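Local coordinates for protein 4-hydroxy-3-methylbut-2-enyl diphosphate reductase (Aquifex aeolicus, PDB 3DNF) that catalyses the last step of the non-mevalonate isoprenoid pathway, reducing hydroxymethylbutenyl diphosphate to isopentenyl and dimethylallyl diphosphate at an iron-sulfur cluster, at residues Leu154-Asn168 / Ile179-Cys193. Sequence-based numbering, arbitrary orientation. Where two conformers were deposited one is given.
Sequences LKHERVGIVAQTTQN and IALWVKEVKVINTIC. With F3S (Fe3-s4 cluster), chain E.
Arg158 and Glu185 lie side by side on neighbouring parallel strands, 158-163 and 185-189, the two strands of a right-handed beta-alpha-beta unit whose crossover is helix 169-182. Their guanidinium and carboxylate planes stand perpendicular. Glu185, with CG anti to the backbone N (chi1 171°), reaches out fully extended; in the conformer given, its OE2 takes Arg158 NH2 at 2.9 Å on the syn side but 33° out of the carboxylate plane, in a bent bond, while NE adds a weak bond to the same oxygen. Lys187 of the second subunit forms a salt bridge with that oxygen too, where the sheet continues antiparallel across the dimer interface. Were Arg158 replaced by an alanine, the Glu185 carboxylate would probably lose part of its countercharge, and Glu112 O its guanidinium donor.

On the other face of the sheet, Ile161 and Ile179 meet tip to tip, CD1 to CD1 at 3.9 Å, and Ile161 CD1 also rests 3.6 Å from Val186 CG1. Ahead of the strands, Leu154 CD1 makes a CH-pi contact over one face of the five-membered ring of Trp182.

At the C-terminal end of the strand pair, Thr191 OG1 donates to Ala163 O (2.7 Å) in the carbonyl plane, and Cys193 N binds Thr165 O at 2.8 Å. Cys193 SG ligates an iron of the [3Fe-4S] cluster, probably derived from a [4Fe-4S] form; Thr165, whose OG1 bonds to Glu126, the predicted proton donor, places CB 3.5 Å from cluster sulfur S1. The Cys193-Thr165 bond, with a water bridging both carbonyl oxygens, probably helps hold an iron ligand beside a threonine predicted to bind substrate.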
ATOM      1  N   LEU B 154      -5.768  10.201   6.583  1.00 32.73           N
ATOM      2  CA  LEU B 154      -4.498  10.326   7.318  1.00 34.72           C
ATOM      3  C   LEU B 154      -4.670  10.828   8.757  1.00 34.71           C
ATOM      4  O   LEU B 154      -3.736  10.764   9.562  1.00 37.12           O
ATOM      5  CB  LEU B 154      -3.501  11.188   6.542  1.00 34.39           C
ATOM      6  CG  LEU B 154      -3.200  10.773   5.090  1.00 36.05           C
ATOM      7  CD1 LEU B 154      -1.983  11.549   4.577  1.00 35.60           C
ATOM      8  CD2 LEU B 154      -3.009   9.233   4.900  1.00 36.34           C
ATOM      9  N   LYS B 155      -5.872  11.294   9.074  1.00 35.52           N
ATOM     10  CA  LYS B 155      -6.226  11.750  10.422  1.00 35.83           C
ATOM     11  C   LYS B 155      -6.481  10.564  11.346  1.00 35.65           C
ATOM     12  O   LYS B 155      -6.517  10.717  12.562  1.00 36.51           O
ATOM     13  CB  LYS B 155      -7.481  12.628  10.364  1.00 35.38           C
ATOM     14  CG  LYS B 155      -7.273  13.964   9.677  1.00 37.40           C
ATOM     15  CD  LYS B 155      -8.599  14.687   9.570  1.00 39.91           C
ATOM     16  CE  LYS B 155      -8.414  16.050   8.944  1.00 42.27           C
ATOM     17  NZ  LYS B 155      -9.752  16.668   8.695  1.00 43.05           N
ATOM     18  N   HIS B 156      -6.622   9.371  10.778  1.00 33.96           N
ATOM     19  CA  HIS B 156      -6.994   8.199  11.559  1.00 32.92           C
ATOM     20  C   HIS B 156      -5.805   7.271  11.738  1.00 33.42           C
ATOM     21  O   HIS B 156      -4.923   7.221  10.880  1.00 34.61           O
ATOM     22  CB  HIS B 156      -8.147   7.454  10.862  1.00 33.08           C
ATOM     23  CG  HIS B 156      -9.415   8.236  10.865  1.00 33.40           C
ATOM     24  ND1 HIS B 156      -9.702   9.202   9.923  1.00 35.14           N
ATOM     25  CD2 HIS B 156     -10.437   8.260  11.747  1.00 33.10           C
ATOM     26  CE1 HIS B 156     -10.854   9.782  10.217  1.00 30.28           C
ATOM     27  NE2 HIS B 156     -11.332   9.208  11.308  1.00 34.69           N
ATOM     28  N   GLU B 157      -5.830   6.464  12.789  1.00 33.23           N
ATOM     29  CA  GLU B 157      -4.698   5.579  13.055  1.00 34.06           C
ATOM     30  C   GLU B 157      -4.865   4.244  12.356  1.00 33.28           C
ATOM     31  O   GLU B 157      -3.881   3.576  12.088  1.00 33.48           O
ATOM     32  CB  GLU B 157      -4.520   5.369  14.541  1.00 36.12           C
ATOM     33  CG  GLU B 157      -4.147   6.674  15.229  1.00 39.52           C
ATOM     34  CD  GLU B 157      -3.762   6.493  16.679  1.00 47.45           C
ATOM     35  OE1 GLU B 157      -4.204   5.494  17.292  1.00 50.05           O
ATOM     36  OE2 GLU B 157      -3.027   7.364  17.210  1.00 50.96           O
ATOM     37  N   ARG B 158      -6.118   3.843  12.142  1.00 31.44           N
ATOM     38  CA  ARG B 158      -6.422   2.561  11.482  1.00 30.91           C
ATOM     39  C   ARG B 158      -7.331   2.783  10.288  1.00 30.82           C
ATOM     40  O   ARG B 158      -8.480   3.231  10.421  1.00 30.14           O
ATOM     41  CB  ARG B 158      -7.034   1.562  12.444  1.00 31.60           C
ATOM     42  CG  ARG B 158      -6.196   1.421  13.749  1.00 34.67           C
ATOM     43  CD  ARG B 158      -6.909   0.527  14.747  1.00 37.35           C
ATOM     44  NE  ARG B 158      -6.896  -0.876  14.345  1.00 39.82           N
ATOM     45  CZ  ARG B 158      -7.990  -1.608  14.158  1.00 39.79           C
ATOM     46  NH1 ARG B 158      -9.180  -1.069  14.336  1.00 39.18           N
ATOM     47  NH2 ARG B 158      -7.893  -2.884  13.826  1.00 39.15           N
ATOM     48  N   VAL B 159      -6.784   2.486   9.111  1.00 29.40           N
ATOM     49  CA  VAL B 159      -7.492   2.728   7.865  1.00 28.55           C
ATOM     50  C   VAL B 159      -7.688   1.413   7.115  1.00 27.97           C
ATOM     51  O   VAL B 159      -6.743   0.652   6.949  1.00 27.69           O
ATOM     52  CB  VAL B 159      -6.801   3.784   6.931  1.00 28.27           C
ATOM     53  CG1 VAL B 159      -7.525   3.882   5.581  1.00 30.55           C
ATOM     54  CG2 VAL B 159      -6.725   5.141   7.617  1.00 28.87           C
ATOM     55  N   GLY B 160      -8.943   1.137   6.737  1.00 26.79           N
ATOM     56  CA  GLY B 160      -9.255  -0.007   5.864  1.00 28.81           C
ATOM     57  C   GLY B 160      -9.530   0.432   4.444  1.00 28.08           C
ATOM     58  O   GLY B 160     -10.355   1.328   4.193  1.00 29.36           O
ATOM     59  N   ILE B 161      -8.927  -0.285   3.475  1.00 27.33           N
ATOM     60  CA  ILE B 161      -8.984   0.146   2.112  1.00 28.47           C
ATOM     61  C   ILE B 161      -9.627  -0.907   1.232  1.00 27.64           C
ATOM     62  O   ILE B 161      -9.201  -2.074   1.263  1.00 28.02           O
ATOM     63  CB  ILE B 161      -7.571   0.533   1.578  1.00 28.54           C
ATOM     64  CG1 ILE B 161      -6.970   1.572   2.511  1.00 29.07           C
ATOM     65  CG2 ILE B 161      -7.604   1.062   0.123  1.00 28.24           C
ATOM     66  CD1 ILE B 161      -5.508   1.891   2.232  1.00 29.78           C
ATOM     67  N   VAL B 162     -10.649  -0.471   0.490  1.00 26.97           N
ATOM     68  CA  VAL B 162     -11.273  -1.323  -0.532  1.00 28.12           C
ATOM     69  C   VAL B 162     -11.285  -0.595  -1.898  1.00 29.39           C
ATOM     70  O   VAL B 162     -10.877   0.578  -1.996  1.00 28.71           O
ATOM     71  CB  VAL B 162     -12.700  -1.777  -0.135  1.00 30.18           C
ATOM     72  CG1 VAL B 162     -12.616  -2.631   1.127  1.00 31.60           C
ATOM     73  CG2 VAL B 162     -13.628  -0.599   0.006  1.00 29.63           C
ATOM     74  N   ALA B 163     -11.712  -1.301  -2.951  1.00 29.37           N
ATOM     75  CA  ALA B 163     -11.702  -0.734  -4.301  1.00 30.20           C
ATOM     76  C   ALA B 163     -13.053  -0.890  -4.976  1.00 29.50           C
ATOM     77  O   ALA B 163     -13.783  -1.875  -4.771  1.00 30.51           O
ATOM     78  CB  ALA B 163     -10.633  -1.397  -5.177  1.00 30.16           C
ATOM     79  N   GLN B 164     -13.401   0.121  -5.752  1.00 30.75           N
ATOM     80  CA  GLN B 164     -14.445  -0.044  -6.747  1.00 29.78           C
ATOM     81  C   GLN B 164     -13.990  -1.213  -7.645  1.00 30.86           C
ATOM     82  O   GLN B 164     -12.802  -1.359  -7.935  1.00 30.08           O
ATOM     83  CB  GLN B 164     -14.576   1.247  -7.536  1.00 29.95           C
ATOM     84  CG  GLN B 164     -15.733   1.263  -8.546  1.00 31.15           C
ATOM     85  CD  GLN B 164     -15.686   2.478  -9.448  1.00 32.79           C
ATOM     86  OE1 GLN B 164     -14.847   3.360  -9.266  1.00 31.19           O
ATOM     87  NE2 GLN B 164     -16.589   2.542 -10.430  1.00 32.69           N
ATOM     88  N   THR B 165     -14.918  -2.095  -8.017  1.00 30.25           N
ATOM     89  CA  THR B 165     -14.545  -3.338  -8.757  1.00 31.56           C
ATOM     90  C   THR B 165     -13.722  -3.085 -10.024  1.00 31.37           C
ATOM     91  O   THR B 165     -12.843  -3.886 -10.388  1.00 31.95           O
ATOM     92  CB  THR B 165     -15.765  -4.206  -9.114  1.00 30.44           C
ATOM     93  OG1 THR B 165     -16.680  -3.479  -9.968  1.00 32.40           O
ATOM     94  CG2 THR B 165     -16.506  -4.716  -7.810  1.00 31.18           C
ATOM     95  N   THR B 166     -14.032  -1.976 -10.698  1.00 32.74           N
ATOM     96  CA  THR B 166     -13.353  -1.573 -11.943  1.00 33.66           C
ATOM     97  C   THR B 166     -12.190  -0.605 -11.742  1.00 33.17           C
ATOM     98  O   THR B 166     -11.657  -0.080 -12.712  1.00 33.35           O
ATOM     99  CB  THR B 166     -14.361  -0.943 -12.919  1.00 34.50           C
ATOM    100  OG1 THR B 166     -15.021   0.135 -12.243  1.00 36.12           O
ATOM    101  CG2 THR B 166     -15.388  -1.973 -13.319  1.00 34.12           C
ATOM    102  N   GLN B 167     -11.778  -0.379 -10.497  1.00 31.78           N
ATOM    103  CA  GLN B 167     -10.649   0.524 -10.223  1.00 31.44           C
ATOM    104  C   GLN B 167      -9.365   0.014 -10.902  1.00 31.36           C
ATOM    105  O   GLN B 167      -9.036  -1.157 -10.825  1.00 31.66           O
ATOM    106  CB  GLN B 167     -10.443   0.665  -8.701  1.00 31.32           C
ATOM    107  CG  GLN B 167      -9.179   1.459  -8.312  1.00 29.23           C
ATOM    108  CD  GLN B 167      -9.220   2.869  -8.810  1.00 31.83           C
ATOM    109  OE1 GLN B 167     -10.223   3.574  -8.659  1.00 31.82           O
ATOM    110  NE2 GLN B 167      -8.135   3.297  -9.448  1.00 27.70           N
ATOM    111  N   ASN B 168      -8.642   0.908 -11.559  1.00 30.80           N
ATOM    112  CA  ASN B 168      -7.353   0.519 -12.102  1.00 30.99           C
ATOM    113  C   ASN B 168      -6.339   0.217 -10.991  1.00 30.12           C
ATOM    114  O   ASN B 168      -6.327   0.862  -9.913  1.00 30.48           O
ATOM    115  CB  ASN B 168      -6.818   1.529 -13.137  1.00 32.39           C
ATOM    116  CG  ASN B 168      -6.061   2.681 -12.514  1.00 34.91           C
ATOM    117  OD1 ASN B 168      -4.904   2.554 -12.115  1.00 39.60           O
ATOM    118  ND2 ASN B 168      -6.707   3.841 -12.466  1.00 42.27           N
ATOM    119  N   ILE B 179      -0.958   5.661   1.858  1.00 29.08           N
ATOM    120  CA  ILE B 179      -1.630   5.656   3.171  1.00 29.92           C
ATOM    121  C   ILE B 179      -0.812   4.877   4.226  1.00 29.11           C
ATOM    122  O   ILE B 179      -0.664   5.341   5.355  1.00 29.13           O
ATOM    123  CB  ILE B 179      -3.099   5.175   3.068  1.00 28.74           C
ATOM    124  CG1 ILE B 179      -3.929   6.205   2.278  1.00 30.27           C
ATOM    125  CG2 ILE B 179      -3.760   4.940   4.447  1.00 29.27           C
ATOM    126  CD1 ILE B 179      -5.331   5.743   1.977  1.00 31.66           C
ATOM    127  N   ALA B 180      -0.252   3.734   3.834  1.00 29.04           N
ATOM    128  CA  ALA B 180       0.568   2.900   4.729  1.00 29.57           C
ATOM    129  C   ALA B 180       1.779   3.642   5.336  1.00 30.49           C
ATOM    130  O   ALA B 180       2.245   3.325   6.441  1.00 30.69           O
ATOM    131  CB  ALA B 180       1.030   1.673   4.002  1.00 29.60           C
ATOM    132  N   LEU B 181       2.301   4.615   4.590  1.00 29.90           N
ATOM    133  CA  LEU B 181       3.453   5.389   5.081  1.00 30.39           C
ATOM    134  C   LEU B 181       3.051   6.367   6.163  1.00 31.25           C
ATOM    135  O   LEU B 181       3.881   6.788   6.970  1.00 30.92           O
ATOM    136  CB  LEU B 181       4.111   6.150   3.920  1.00 30.18           C
ATOM    137  CG  LEU B 181       4.836   5.286   2.873  1.00 28.29           C
ATOM    138  CD1 LEU B 181       5.618   6.208   1.920  1.00 29.14           C
ATOM    139  CD2 LEU B 181       5.769   4.291   3.537  1.00 27.79           C
ATOM    140  N   TRP B 182       1.782   6.768   6.147  1.00 33.23           N
ATOM    141  CA  TRP B 182       1.313   7.851   7.020  1.00 35.31           C
ATOM    142  C   TRP B 182       0.501   7.400   8.235  1.00 36.07           C
ATOM    143  O   TRP B 182       0.403   8.134   9.226  1.00 37.83           O
ATOM    144  CB  TRP B 182       0.509   8.863   6.210  1.00 37.45           C
ATOM    145  CG  TRP B 182       1.360   9.693   5.312  1.00 39.50           C
ATOM    146  CD1 TRP B 182       1.666   9.451   4.005  1.00 41.98           C
ATOM    147  CD2 TRP B 182       2.019  10.913   5.663  1.00 42.12           C
ATOM    148  NE1 TRP B 182       2.476  10.449   3.517  1.00 42.63           N
ATOM    149  CE2 TRP B 182       2.715  11.356   4.516  1.00 43.16           C
ATOM    150  CE3 TRP B 182       2.095  11.675   6.841  1.00 43.02           C
ATOM    151  CZ2 TRP B 182       3.468  12.536   4.506  1.00 42.53           C
ATOM    152  CZ3 TRP B 182       2.861  12.841   6.841  1.00 42.49           C
ATOM    153  CH2 TRP B 182       3.539  13.260   5.679  1.00 42.79           C
ATOM    154  N   VAL B 183      -0.097   6.215   8.177  1.00 35.07           N
ATOM    155  CA  VAL B 183      -0.932   5.771   9.296  1.00 35.28           C
ATOM    156  C   VAL B 183      -0.413   4.496   9.961  1.00 35.23           C
ATOM    157  O   VAL B 183       0.293   3.701   9.333  1.00 36.49           O
ATOM    158  CB  VAL B 183      -2.471   5.667   8.971  1.00 35.04           C
ATOM    159  CG1 VAL B 183      -3.017   6.890   8.150  1.00 34.02           C
ATOM    160  CG2 VAL B 183      -2.798   4.377   8.310  1.00 35.18           C
ATOM    161  N   LYS B 184      -0.806   4.273  11.208  1.00 34.56           N
ATOM    162  CA  LYS B 184      -0.183   3.215  11.998  1.00 34.52           C
ATOM    163  C   LYS B 184      -0.500   1.822  11.483  1.00 33.05           C
ATOM    164  O   LYS B 184       0.356   0.962  11.509  1.00 32.93           O
ATOM    165  CB  LYS B 184      -0.619   3.283  13.445  1.00 36.44           C
ATOM    166  CG  LYS B 184      -0.026   2.185  14.340  1.00 41.05           C
ATOM    167  CD  LYS B 184      -0.740   2.161  15.698  1.00 47.27           C
ATOM    168  CE  LYS B 184       0.028   1.329  16.717  1.00 51.62           C
ATOM    169  NZ  LYS B 184       0.050   2.021  18.060  1.00 54.44           N
ATOM    170  N   GLU B 185      -1.747   1.630  11.058  1.00 31.03           N
ATOM    171  CA  GLU B 185      -2.230   0.324  10.697  0.70 31.20           C
ATOM    172  C   GLU B 185      -3.186   0.417   9.521  1.00 30.36           C
ATOM    173  O   GLU B 185      -4.150   1.173   9.539  1.00 30.57           O
ATOM    174  CB  GLU B 185      -2.900  -0.327  11.901  0.70 31.64           C
ATOM    175  CG  GLU B 185      -3.613  -1.564  11.570  0.70 33.96           C
ATOM    176  CD  GLU B 185      -4.209  -2.238  12.775  0.70 36.29           C
ATOM    177  OE1 GLU B 185      -3.605  -2.182  13.876  0.70 39.25           O
ATOM    178  OE2 GLU B 185      -5.284  -2.846  12.600  0.70 38.33           O
ATOM    179  N   VAL B 186      -2.886  -0.353   8.477  1.00 29.92           N
ATOM    180  CA  VAL B 186      -3.711  -0.309   7.292  1.00 29.32           C
ATOM    181  C   VAL B 186      -4.161  -1.732   6.998  1.00 28.16           C
ATOM    182  O   VAL B 186      -3.345  -2.641   7.007  1.00 28.71           O
ATOM    183  CB  VAL B 186      -2.947   0.241   6.059  1.00 28.84           C
ATOM    184  CG1 VAL B 186      -3.807   0.055   4.794  1.00 30.54           C
ATOM    185  CG2 VAL B 186      -2.625   1.702   6.266  1.00 30.79           C
ATOM    186  N   LYS B 187      -5.452  -1.926   6.713  1.00 28.47           N
ATOM    187  CA  LYS B 187      -5.904  -3.215   6.221  1.00 27.68           C
ATOM    188  C   LYS B 187      -6.501  -3.050   4.838  1.00 27.23           C
ATOM    189  O   LYS B 187      -7.330  -2.182   4.617  1.00 28.24           O
ATOM    190  CB  LYS B 187      -6.930  -3.863   7.164  1.00 27.14           C
ATOM    191  CG  LYS B 187      -7.511  -5.164   6.640  1.00 27.31           C
ATOM    192  CD  LYS B 187      -8.198  -5.911   7.763  1.00 28.44           C
ATOM    193  CE  LYS B 187      -8.983  -7.107   7.283  1.00 36.65           C
ATOM    194  NZ  LYS B 187      -9.425  -7.914   8.469  1.00 36.37           N
ATOM    195  N   VAL B 188      -6.064  -3.881   3.894  1.00 27.73           N
ATOM    196  CA  VAL B 188      -6.559  -3.793   2.545  1.00 29.25           C
ATOM    197  C   VAL B 188      -7.296  -5.052   2.196  1.00 27.55           C
ATOM    198  O   VAL B 188      -6.796  -6.162   2.400  1.00 27.51           O
ATOM    199  CB  VAL B 188      -5.380  -3.668   1.532  1.00 28.39           C
ATOM    200  CG1 VAL B 188      -5.868  -3.550   0.065  1.00 30.79           C
ATOM    201  CG2 VAL B 188      -4.449  -2.528   1.937  1.00 29.07           C
ATOM    202  N   ILE B 189      -8.530  -4.875   1.726  1.00 28.72           N
ATOM    203  CA  ILE B 189      -9.217  -5.997   1.114  1.00 30.66           C
ATOM    204  C   ILE B 189      -9.347  -5.667  -0.376  1.00 30.55           C
ATOM    205  O   ILE B 189     -10.110  -4.764  -0.781  1.00 31.36           O
ATOM    206  CB  ILE B 189     -10.584  -6.239   1.767  1.00 31.82           C
ATOM    207  CG1 ILE B 189     -10.396  -6.515   3.266  1.00 32.45           C
ATOM    208  CG2 ILE B 189     -11.330  -7.394   0.981  1.00 31.80           C
ATOM    209  CD1 ILE B 189     -11.728  -6.529   4.033  1.00 33.54           C
ATOM    210  N   ASN B 190      -8.569  -6.387  -1.181  1.00 31.99           N
ATOM    211  CA  ASN B 190      -8.510  -6.084  -2.610  1.00 32.92           C
ATOM    212  C   ASN B 190      -9.756  -6.608  -3.326  1.00 32.69           C
ATOM    213  O   ASN B 190      -9.853  -7.790  -3.643  1.00 32.54           O
ATOM    214  CB  ASN B 190      -7.252  -6.645  -3.272  1.00 32.51           C
ATOM    215  CG  ASN B 190      -7.117  -6.209  -4.741  1.00 34.88           C
ATOM    216  OD1 ASN B 190      -8.104  -5.828  -5.399  1.00 36.46           O
ATOM    217  ND2 ASN B 190      -5.930  -6.280  -5.252  1.00 32.81           N
ATOM    218  N   THR B 191     -10.679  -5.694  -3.596  1.00 30.86           N
ATOM    219  CA  THR B 191     -11.947  -6.068  -4.233  1.00 32.50           C
ATOM    220  C   THR B 191     -11.992  -5.743  -5.750  1.00 32.92           C
ATOM    221  O   THR B 191     -13.081  -5.728  -6.359  1.00 33.50           O
ATOM    222  CB  THR B 191     -13.077  -5.339  -3.531  1.00 32.56           C
ATOM    223  OG1 THR B 191     -12.741  -3.961  -3.432  1.00 30.81           O
ATOM    224  CG2 THR B 191     -13.356  -5.921  -2.125  1.00 32.27           C
ATOM    225  N   ILE B 192     -10.827  -5.477  -6.349  1.00 32.89           N
ATOM    226  CA  ILE B 192     -10.728  -5.262  -7.811  1.00 32.54           C
ATOM    227  C   ILE B 192     -11.084  -6.548  -8.536  1.00 32.88           C
ATOM    228  O   ILE B 192     -10.521  -7.596  -8.255  1.00 32.47           O
ATOM    229  CB  ILE B 192      -9.318  -4.778  -8.233  1.00 32.79           C
ATOM    230  CG1 ILE B 192      -9.043  -3.414  -7.583  1.00 32.38           C
ATOM    231  CG2 ILE B 192      -9.181  -4.716  -9.760  1.00 32.88           C
ATOM    232  CD1 ILE B 192      -7.664  -2.807  -7.938  1.00 31.55           C
ATOM    233  N   CYS B 193     -11.989  -6.442  -9.499  1.00 32.81           N
ATOM    234  CA  CYS B 193     -12.414  -7.611 -10.269  1.00 33.42           C
ATOM    235  C   CYS B 193     -11.435  -7.828 -11.409  1.00 34.34           C
ATOM    236  O   CYS B 193     -11.034  -6.858 -12.076  1.00 33.98           O
ATOM    237  CB  CYS B 193     -13.847  -7.382 -10.783  1.00 32.64           C
ATOM    238  SG  CYS B 193     -14.356  -8.666 -11.905  1.00 35.72           S
TER
HETATM  239 FE1  F3S E3302     -16.445  -7.789 -12.512  1.00 28.55          FE
HETATM  240 FE3  F3S E3302     -19.000  -8.070 -11.650  1.00 24.46          FE
HETATM  241 FE4  F3S E3302     -18.365  -7.487 -13.959  1.00 33.47          FE
HETATM  242  S1  F3S E3302     -17.344  -6.862 -10.661  1.00 25.24           S
HETATM  243  S2  F3S E3302     -16.453  -6.579 -14.448  1.00 37.10           S
HETATM  244  S3  F3S E3302     -17.912  -9.433 -13.118  1.00 27.28           S
HETATM  245  S4  F3S E3302     -20.294  -6.891 -13.140  1.00 27.71           S
HETATM  246  O   HOH W   1      -1.130  10.716   9.229  1.00 37.51           O
HETATM  247  O   HOH W   2     -11.533  -4.260 -12.908  1.00 39.30           O